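Local coordinates for lactate utilization protein C (Deinococcus radiodurans, PDB 2G40) that may function in L-lactate utilization and forms a homodimer, although its precise biochemical activity has not been established, at residues A70-S75 with Q219-G224; K85-A90 with F161-V166; A135-G140 with I171-R176. All blocks are in the same frame, centred on the assembly; numbering follows the deposited sequence.

Interaction 1 (A70-S75 with Q219-G224)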
loop_
_atom_site.group_PDB
_atom_site.type_symbol
_atom_site.label_atom_id
_atom_site.label_comp_id
_atom_site.label_asym_id
_atom_site.label_seq_id
_atom_site.Cartn_x
_atom_site.Cartn_y
_atom_site.Cartn_z
ATOM N N ALA A 70 -8.221 14.756 10.009
ATOM C CA ALA A 70 -7.992 16.158 10.304
ATOM C C ALA A 70 -7.254 16.788 9.137
ATOM O O ALA A 70 -6.539 16.113 8.404
ATOM C CB ALA A 70 -7.224 16.349 11.584
ATOM N N TYR A 71 -7.489 18.082 8.931
ATOM C CA TYR A 71 -6.909 18.804 7.816
ATOM C C TYR A 71 -6.552 20.229 8.229
ATOM O O TYR A 71 -7.359 20.923 8.840
ATOM C CB TYR A 71 -7.897 18.856 6.644
ATOM C CG TYR A 71 -7.373 19.558 5.405
ATOM C CD1 TYR A 71 -7.464 20.939 5.273
ATOM C CD2 TYR A 71 -6.846 18.847 4.353
ATOM C CE1 TYR A 71 -6.997 21.589 4.141
ATOM C CE2 TYR A 71 -6.371 19.496 3.212
ATOM C CZ TYR A 71 -6.465 20.870 3.117
ATOM O OH TYR A 71 -6.011 21.504 1.980
ATOM N N THR A 72 -5.371 20.674 7.826
ATOM C CA THR A 72 -4.973 22.059 8.020
ATOM C C THR A 72 -4.080 22.465 6.878
ATOM O O THR A 72 -3.342 21.654 6.349
ATOM C CB THR A 72 -4.273 22.269 9.385
ATOM O OG1 THR A 72 -4.110 23.679 9.637
ATOM C CG2 THR A 72 -2.938 21.578 9.430
ATOM N N HIS A 73 -4.179 23.723 6.466
ATOM C CA HIS A 73 -3.306 24.259 5.437
ATOM C C HIS A 73 -2.513 25.383 6.104
ATOM O O HIS A 73 -3.090 26.289 6.675
ATOM C CB HIS A 73 -4.111 24.788 4.252
ATOM C CG HIS A 73 -3.270 25.194 3.071
ATOM N ND1 HIS A 73 -3.827 25.556 1.867
ATOM C CD2 HIS A 73 -1.929 25.284 2.903
ATOM C CE1 HIS A 73 -2.869 25.871 1.014
ATOM N NE2 HIS A 73 -1.706 25.715 1.617
ATOM N N VAL A 74 -1.191 25.269 6.081
ATOM C CA VAL A 74 -0.313 26.216 6.756
ATOM C C VAL A 74 0.791 26.679 5.804
ATOM O O VAL A 74 1.003 26.081 4.758
ATOM C CB VAL A 74 0.306 25.577 8.048
ATOM C CG1 VAL A 74 -0.772 25.188 9.035
ATOM C CG2 VAL A 74 1.197 24.380 7.698
ATOM N N SER A 75 1.483 27.758 6.171
ATOM C CA SER A 75 2.699 28.181 5.486
ATOM C C SER A 75 3.867 27.292 5.890
ATOM O O SER A 75 3.815 26.626 6.918
ATOM C CB SER A 75 3.049 29.619 5.869
ATOM O OG SER A 75 3.383 29.692 7.263
ATOM N N GLN A 219 -3.905 12.958 10.266
ATOM C CA GLN A 219 -3.819 14.414 10.162
ATOM C C GLN A 219 -3.122 14.728 8.861
ATOM O O GLN A 219 -1.990 14.329 8.650
ATOM C CB GLN A 219 -3.014 15.000 11.310
ATOM C CG GLN A 219 -2.637 16.476 11.157
ATOM C CD GLN A 219 -3.773 17.401 11.513
ATOM O OE1 GLN A 219 -4.238 17.397 12.641
ATOM N NE2 GLN A 219 -4.219 18.210 10.553
ATOM N N VAL A 220 -3.795 15.473 8.008
ATOM C CA VAL A 220 -3.210 15.979 6.793
ATOM C C VAL A 220 -2.833 17.432 7.028
ATOM O O VAL A 220 -3.630 18.238 7.517
ATOM C CB VAL A 220 -4.191 15.883 5.586
ATOM C CG1 VAL A 220 -3.607 16.576 4.363
ATOM C CG2 VAL A 220 -4.562 14.428 5.293
ATOM N N ILE A 221 -1.593 17.749 6.679
ATOM C CA ILE A 221 -1.077 19.089 6.762
ATOM C C ILE A 221 -0.653 19.470 5.363
ATOM O O ILE A 221 0.326 18.962 4.833
ATOM C CB ILE A 221 0.109 19.221 7.752
ATOM C CG1 ILE A 221 -0.310 18.752 9.143
ATOM C CG2 ILE A 221 0.629 20.685 7.788
ATOM C CD1 ILE A 221 0.769 18.916 10.198
ATOM N N VAL A 222 -1.431 20.355 4.743
ATOM C CA VAL A 222 -1.007 20.943 3.474
ATOM C C VAL A 222 -0.134 22.139 3.755
ATOM O O VAL A 222 -0.433 22.936 4.629
ATOM C CB VAL A 222 -2.202 21.336 2.605
ATOM C CG1 VAL A 222 -1.726 21.913 1.242
ATOM C CG2 VAL A 222 -3.090 20.159 2.436
ATOM N N VAL A 223 0.970 22.256 3.017
ATOM C CA VAL A 223 1.883 23.336 3.254
ATOM C C VAL A 223 2.147 24.116 1.970
ATOM O O VAL A 223 2.372 23.525 0.914
ATOM C CB VAL A 223 3.205 22.865 3.955
ATOM C CG1 VAL A 223 3.830 21.688 3.289
ATOM C CG2 VAL A 223 4.189 24.033 4.082
ATOM N N GLY A 224 2.054 25.438 2.076
ATOM C CA GLY A 224 2.605 26.334 1.049
ATOM C C GLY A 224 1.572 26.958 0.129
ATOM O O GLY A 224 0.366 26.712 0.243
ATOM O OXT GLY A 224 1.930 27.732 -0.773
HETATM O O HOH W 1 -6.284 20.077 11.616
#

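Interaction 2 (K85-A90 with F161-V166)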
loop_
_atom_site.group_PDB
_atom_site.type_symbol
_atom_site.label_atom_id
_atom_site.label_comp_id
_atom_site.label_asym_id
_atom_site.label_seq_id
_atom_site.Cartn_x
_atom_site.Cartn_y
_atom_site.Cartn_z
ATOM N N LYS A 85 1.544 20.861 17.019
ATOM C CA LYS A 85 0.190 21.014 17.484
ATOM C C LYS A 85 -0.598 19.712 17.272
ATOM O O LYS A 85 -1.304 19.270 18.167
ATOM C CB LYS A 85 -0.487 22.192 16.781
ATOM C CG LYS A 85 -1.841 22.522 17.303
ATOM C CD LYS A 85 -2.384 23.760 16.604
ATOM C CE LYS A 85 -3.774 24.111 17.085
ATOM N NZ LYS A 85 -4.666 22.919 17.076
ATOM N N ALA A 86 -0.423 19.077 16.116
ATOM C CA ALA A 86 -1.088 17.800 15.798
ATOM C C ALA A 86 -0.745 16.658 16.756
ATOM O O ALA A 86 -1.610 15.837 17.077
ATOM C CB ALA A 86 -0.755 17.384 14.382
ATOM N N LEU A 87 0.510 16.595 17.184
ATOM C CA LEU A 87 0.954 15.598 18.169
ATOM C C LEU A 87 0.416 15.802 19.576
ATOM O O LEU A 87 0.266 14.838 20.335
ATOM C CB LEU A 87 2.472 15.616 18.276
ATOM C CG LEU A 87 3.193 15.010 17.096
ATOM C CD1 LEU A 87 4.661 15.380 17.239
ATOM C CD2 LEU A 87 2.993 13.500 17.079
ATOM N N GLY A 88 0.176 17.056 19.948
ATOM C CA GLY A 88 -0.292 17.372 21.295
ATOM C C GLY A 88 0.684 16.902 22.349
ATOM O O GLY A 88 1.878 17.185 22.268
ATOM N N ASN A 89 0.175 16.148 23.322
ATOM C CA ASN A 89 0.991 15.681 24.447
ATOM C C ASN A 89 1.495 14.244 24.255
ATOM O O ASN A 89 2.220 13.724 25.099
ATOM C CB ASN A 89 0.228 15.844 25.777
ATOM C CG ASN A 89 -1.195 15.306 25.715
ATOM N N ALA A 90 1.122 13.630 23.130
ATOM C CA ALA A 90 1.597 12.307 22.737
ATOM C C ALA A 90 2.646 12.517 21.646
ATOM O O ALA A 90 2.310 12.564 20.476
ATOM C CB ALA A 90 0.444 11.486 22.194
ATOM N N PHE A 161 -1.621 6.694 14.342
ATOM C CA PHE A 161 -1.852 8.083 14.016
ATOM C C PHE A 161 -0.802 8.490 13.011
ATOM O O PHE A 161 0.381 8.363 13.284
ATOM C CB PHE A 161 -1.738 8.948 15.270
ATOM C CG PHE A 161 -1.884 10.446 15.045
ATOM C CD1 PHE A 161 -2.628 10.974 14.009
ATOM C CD2 PHE A 161 -1.286 11.321 15.940
ATOM C CE1 PHE A 161 -2.764 12.362 13.847
ATOM C CE2 PHE A 161 -1.422 12.696 15.788
ATOM C CZ PHE A 161 -2.155 13.211 14.759
ATOM N N HIS A 162 -1.258 8.887 11.817
ATOM C CA HIS A 162 -0.402 9.279 10.705
ATOM C C HIS A 162 -0.594 10.774 10.529
ATOM O O HIS A 162 -1.721 11.254 10.413
ATOM C CB HIS A 162 -0.840 8.508 9.453
ATOM C CG HIS A 162 -0.011 8.748 8.225
ATOM N ND1 HIS A 162 -0.387 8.278 6.989
ATOM C CD2 HIS A 162 1.161 9.402 8.040
ATOM C CE1 HIS A 162 0.517 8.629 6.091
ATOM N NE2 HIS A 162 1.464 9.322 6.702
ATOM N N ILE A 163 0.509 11.499 10.592
ATOM C CA ILE A 163 0.578 12.899 10.214
ATOM C C ILE A 163 1.279 12.963 8.864
ATOM O O ILE A 163 2.461 12.622 8.747
ATOM C CB ILE A 163 1.374 13.750 11.203
ATOM C CG1 ILE A 163 0.757 13.646 12.613
ATOM C CG2 ILE A 163 1.388 15.204 10.730
ATOM C CD1 ILE A 163 1.590 14.300 13.717
ATOM N N CYS A 164 0.539 13.390 7.849
ATOM C CA CYS A 164 1.038 13.357 6.494
ATOM C C CYS A 164 1.103 14.770 5.938
ATOM O O CYS A 164 0.082 15.473 5.846
ATOM C CB CYS A 164 0.121 12.490 5.642
ATOM S SG CYS A 164 0.678 12.372 3.976
ATOM N N VAL A 165 2.308 15.188 5.575
ATOM C CA VAL A 165 2.537 16.552 5.081
ATOM C C VAL A 165 2.495 16.504 3.565
ATOM O O VAL A 165 3.225 15.747 2.955
ATOM C CB VAL A 165 3.899 17.117 5.548
ATOM C CG1 VAL A 165 4.188 18.453 4.887
ATOM C CG2 VAL A 165 3.930 17.251 7.049
ATOM N N VAL A 166 1.626 17.323 2.989
ATOM C CA VAL A 166 1.379 17.352 1.555
ATOM C C VAL A 166 1.708 18.753 1.092
ATOM O O VAL A 166 1.093 19.700 1.525
ATOM C CB VAL A 166 -0.098 17.058 1.273
ATOM C CG1 VAL A 166 -0.377 17.160 -0.239
ATOM C CG2 VAL A 166 -0.501 15.696 1.844
#

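Interaction 3 (A135-G140 with I171-R176)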
loop_
_atom_site.group_PDB
_atom_site.type_symbol
_atom_site.label_atom_id
_atom_site.label_comp_id
_atom_site.label_asym_id
_atom_site.label_seq_id
_atom_site.Cartn_x
_atom_site.Cartn_y
_atom_site.Cartn_z
ATOM N N ALA A 135 -0.966 13.838 -4.108
ATOM C CA ALA A 135 -2.311 13.716 -3.584
ATOM C C ALA A 135 -3.271 14.084 -4.687
ATOM O O ALA A 135 -2.949 14.881 -5.554
ATOM C CB ALA A 135 -2.539 14.634 -2.396
ATOM N N ILE A 136 -4.446 13.479 -4.636
ATOM C CA ILE A 136 -5.467 13.682 -5.651
ATOM C C ILE A 136 -6.708 14.268 -4.995
ATOM O O ILE A 136 -7.304 13.685 -4.067
ATOM C CB ILE A 136 -5.814 12.363 -6.341
ATOM C CG1 ILE A 136 -4.576 11.739 -6.984
ATOM C CG2 ILE A 136 -6.895 12.588 -7.376
ATOM C CD1 ILE A 136 -4.689 10.238 -7.092
ATOM N N SER A 137 -7.106 15.433 -5.488
ATOM C CA SER A 137 -8.212 16.151 -4.889
ATOM C C SER A 137 -9.548 15.451 -5.068
ATOM O O SER A 137 -10.335 15.396 -4.136
ATOM C CB SER A 137 -8.278 17.586 -5.398
ATOM O OG SER A 137 -8.750 17.692 -6.726
ATOM N N GLU A 138 -9.801 14.900 -6.255
ATOM C CA GLU A 138 -11.143 14.370 -6.563
ATOM C C GLU A 138 -11.567 13.231 -5.648
ATOM O O GLU A 138 -12.747 13.102 -5.317
ATOM C CB GLU A 138 -11.280 13.972 -8.048
ATOM C CG GLU A 138 -10.461 12.778 -8.517
ATOM C CD GLU A 138 -10.777 12.363 -9.951
ATOM O OE1 GLU A 138 -11.863 12.718 -10.449
ATOM O OE2 GLU A 138 -9.949 11.676 -10.585
ATOM N N THR A 139 -10.597 12.428 -5.214
ATOM C CA THR A 139 -10.867 11.276 -4.365
ATOM C C THR A 139 -10.281 11.417 -2.973
ATOM O O THR A 139 -10.421 10.521 -2.166
ATOM C CB THR A 139 -10.358 9.996 -5.034
ATOM O OG1 THR A 139 -8.983 10.142 -5.380
ATOM C CG2 THR A 139 -11.155 9.707 -6.275
ATOM N N GLY A 140 -9.636 12.543 -2.675
ATOM C CA GLY A 140 -9.014 12.727 -1.368
ATOM C C GLY A 140 -7.987 11.649 -1.122
ATOM O O GLY A 140 -7.939 11.039 -0.038
ATOM N N ILE A 171 -0.537 18.383 -4.908
ATOM C CA ILE A 171 -1.946 18.064 -5.037
ATOM C C ILE A 171 -2.360 18.262 -6.498
ATOM O O ILE A 171 -2.167 19.336 -7.049
ATOM C CB ILE A 171 -2.804 18.947 -4.130
ATOM C CG1 ILE A 171 -2.385 18.777 -2.664
ATOM C CG2 ILE A 171 -4.265 18.620 -4.345
ATOM C CD1 ILE A 171 -2.873 19.920 -1.761
ATOM N N VAL A 172 -2.910 17.224 -7.111
ATOM C CA VAL A 172 -3.419 17.300 -8.476
ATOM C C VAL A 172 -4.896 17.020 -8.414
ATOM O O VAL A 172 -5.396 16.522 -7.407
ATOM C CB VAL A 172 -2.716 16.287 -9.441
ATOM C CG1 VAL A 172 -1.229 16.565 -9.474
ATOM C CG2 VAL A 172 -2.992 14.836 -9.036
ATOM N N GLN A 173 -5.599 17.342 -9.482
ATOM C CA GLN A 173 -7.043 17.194 -9.472
ATOM C C GLN A 173 -7.486 15.755 -9.654
ATOM O O GLN A 173 -8.322 15.252 -8.897
ATOM C CB GLN A 173 -7.674 18.069 -10.541
ATOM C CG GLN A 173 -9.167 17.852 -10.654
ATOM C CD GLN A 173 -9.793 18.681 -11.723
ATOM O OE1 GLN A 173 -9.173 19.598 -12.271
ATOM N NE2 GLN A 173 -11.045 18.363 -12.042
ATOM N N THR A 174 -6.956 15.100 -10.682
ATOM C CA THR A 174 -7.512 13.842 -11.141
ATOM C C THR A 174 -6.599 12.663 -10.830
ATOM O O THR A 174 -5.378 12.810 -10.717
ATOM C CB THR A 174 -7.731 13.883 -12.661
ATOM O OG1 THR A 174 -6.462 14.074 -13.306
ATOM C CG2 THR A 174 -8.687 15.019 -13.041
ATOM N N VAL A 175 -7.209 11.489 -10.733
ATOM C CA VAL A 175 -6.480 10.240 -10.582
ATOM C C VAL A 175 -5.460 10.052 -11.712
ATOM O O VAL A 175 -4.318 9.678 -11.463
ATOM C CB VAL A 175 -7.460 9.045 -10.494
ATOM C CG1 VAL A 175 -6.722 7.733 -10.581
ATOM C CG2 VAL A 175 -8.253 9.100 -9.195
ATOM N N ARG A 176 -5.871 10.348 -12.942
ATOM C CA ARG A 176 -4.977 10.308 -14.096
ATOM C C ARG A 176 -3.669 11.067 -13.859
ATOM O O ARG A 176 -2.585 10.542 -14.109
ATOM C CB ARG A 176 -5.692 10.864 -15.327
#

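Interaction 1 (A70-S75 with Q219-G224)
His73 and Val222 are paired side by side in the parallel strands 70-74 and 217-223, where the N-terminal strand forms one margin of a six-stranded parallel alpha/beta sheet, consistent with the Rossmann-like clan of the LUD domain. The short segments run 13° apart, and the backbone rungs alternate: Val220 N to Ala70 O, Thr72 N to Val220 O, Val222 N to Thr72 O, Val74 N to Val222 O and Gly224 N to Val74 O.

His73 CB stands 4.1 Å from Val222 O. With CG swung opposite the backbone N (chi1 -172°), the ring runs along the strand towards the chain's C terminus, and CG itself is nearest Val222 O and CB. Ring atom CD2 passes 3.3 Å from Val222 O, and Val222 CG1 lies 3.8 Å from the His73 ring centroid, over one face, as a CH-pi contact. CE1 comes 3.4 Å from Gly224 O, and at the tip NE2 donates to that same Gly224 O at 2.7 Å (156° at the hydrogen), close to the imidazole plane and in the carbonyl plane. Because the acceptor belongs to the terminal carboxylate, its negative charge probably strengthens the bond.

The other valine branch, Val222 CG2, meets Tyr71 CE2 at 3.4 Å. Helix 53-66 packs on this face through Phe60, Ile64 and Leu65; helix 79-87 packs on the face of Thr72, Val74 and Ile221. Val220 O takes two donors, Thr72 N and the folded-back Gln219 amide, whose NE2 reaches it at 3.1 Å from above the carbonyl plane and also donates to a water 3.0 Å away.

Interaction 2 (K85-A90 with F161-V166)
Ala86 and Ile163 bring their CA atoms to 7.6 Å where the last turn of helix 79-87 lies against strand 161-167, with no backbone hydrogen bond between the two segments. This is the helix layer of an alpha/beta fold, probably Rossmann-like: helix 79-87 belongs to a beta-alpha-beta crossover, linking strand 70-74 to strand 92-94, and on the way it passes over the middle of the parallel sheet. Alternate strand residues, Phe161 and Ile163, supply the side chains that receive it.

Ile163 does its work with a single methyl. Its chain is extended past CG1 (chi2 172°), which carries CD1 up to the helix. There CD1 lies 3.9 Å from Ala86 CB and 3.7 Å from Leu87 CD2, while Leu87 CG is almost as near. That methyl thus touches side chains of two successive helix residues; the Leu87 and Ile163 side chains cross at about a right angle. Leu87 also packs on Ala127 of strand 127-130 and on Met108 of a loop; Ile163 touches Leu129 and Ile221 of the strands flanking its own.

Phe161 makes a different approach. With CG opposite the backbone N (chi1 177°), its ring stands up towards the helix end and offers its edge to the backbone carbonyl of Ala86. One ring face is covered by Ile163 CG1, 3.6 Å above the plane and offset towards the rim, and the ring also forms a cation-pi contact with Arg217.

After Leu87 the chain leaves the helix: Gly88 has positive phi (59°), and a type II' turn closes with Ala90 N bonded to Leu87 O at 3.2 Å. Just before that turn, Ala86 O lies 3.4 Å from Phe161 CE2, near the ring plane.

Interaction 3 (A135-G140 with I171-R176)
Ile136 and Val172 form the last bridge between two short parallel strands at one margin of the four-stranded mixed sheet, just before 135-140 turns away and 171-176 enters helix 175-187. The backbones are held by Val172 N to Ala135 O and Ser137 N to Val172 O, both 2.8 Å, and beyond the strands by Glu138 N to Gln173 O.

The tight part is around Ile136. CG2, placed opposite the backbone N, presses on the backbone of the turn, 3.4 Å from Gln173 O and 3.5 Å from Val175 N, while CD1 reaches Val175 CA. Thr141, Ile143 and Trp194 also pack on this side chain. Replacing it with an alanine would probably open a gap beneath the turn and leave the start of the helix less firmly seated.

The looser, partly exposed side is polar. Gln173 CB is directed away from 135-140, and its OE1 hydrogen-bonds Leu51 N. Thr174 is the N-cap, its side chain capping a backbone N of the first turn, and OG1 also hydrogen-bonds Glu177 OE2.

Val175 packs on Val179 of the second subunit. Glu138, extended beyond CG, brings OE2 to Val175 N at 2.8 Å (168° at the hydrogen), accepting through its anti side; two conformers were modelled, so this bond describes one of them. In that conformer a carboxylate meets the first turn of the helix, where its negative charge is likely to be favoured by the helix dipole.

Overall arrangement
After helix 53-66, strand 70-74 is the first of the contact segments and waits for its partner until the very end of the chain, so interaction 1 closes the longest loop and holds the other two inside it. Residues 85-90 follow, then 135-140; 161-166 next completes interaction 2 and 171-176 completes interaction 3, so these two cross. Interactions 1 and 2 share the parallel sheet, in which strands 217-223 and 161-167 are neighbours. Interaction 3 lies in the mixed sheet, its centre about 22 Å from that of interaction 2, yet Val166 packs on Ile171 and Ala135, and Val222 also touches Ile171, joining the two sheets.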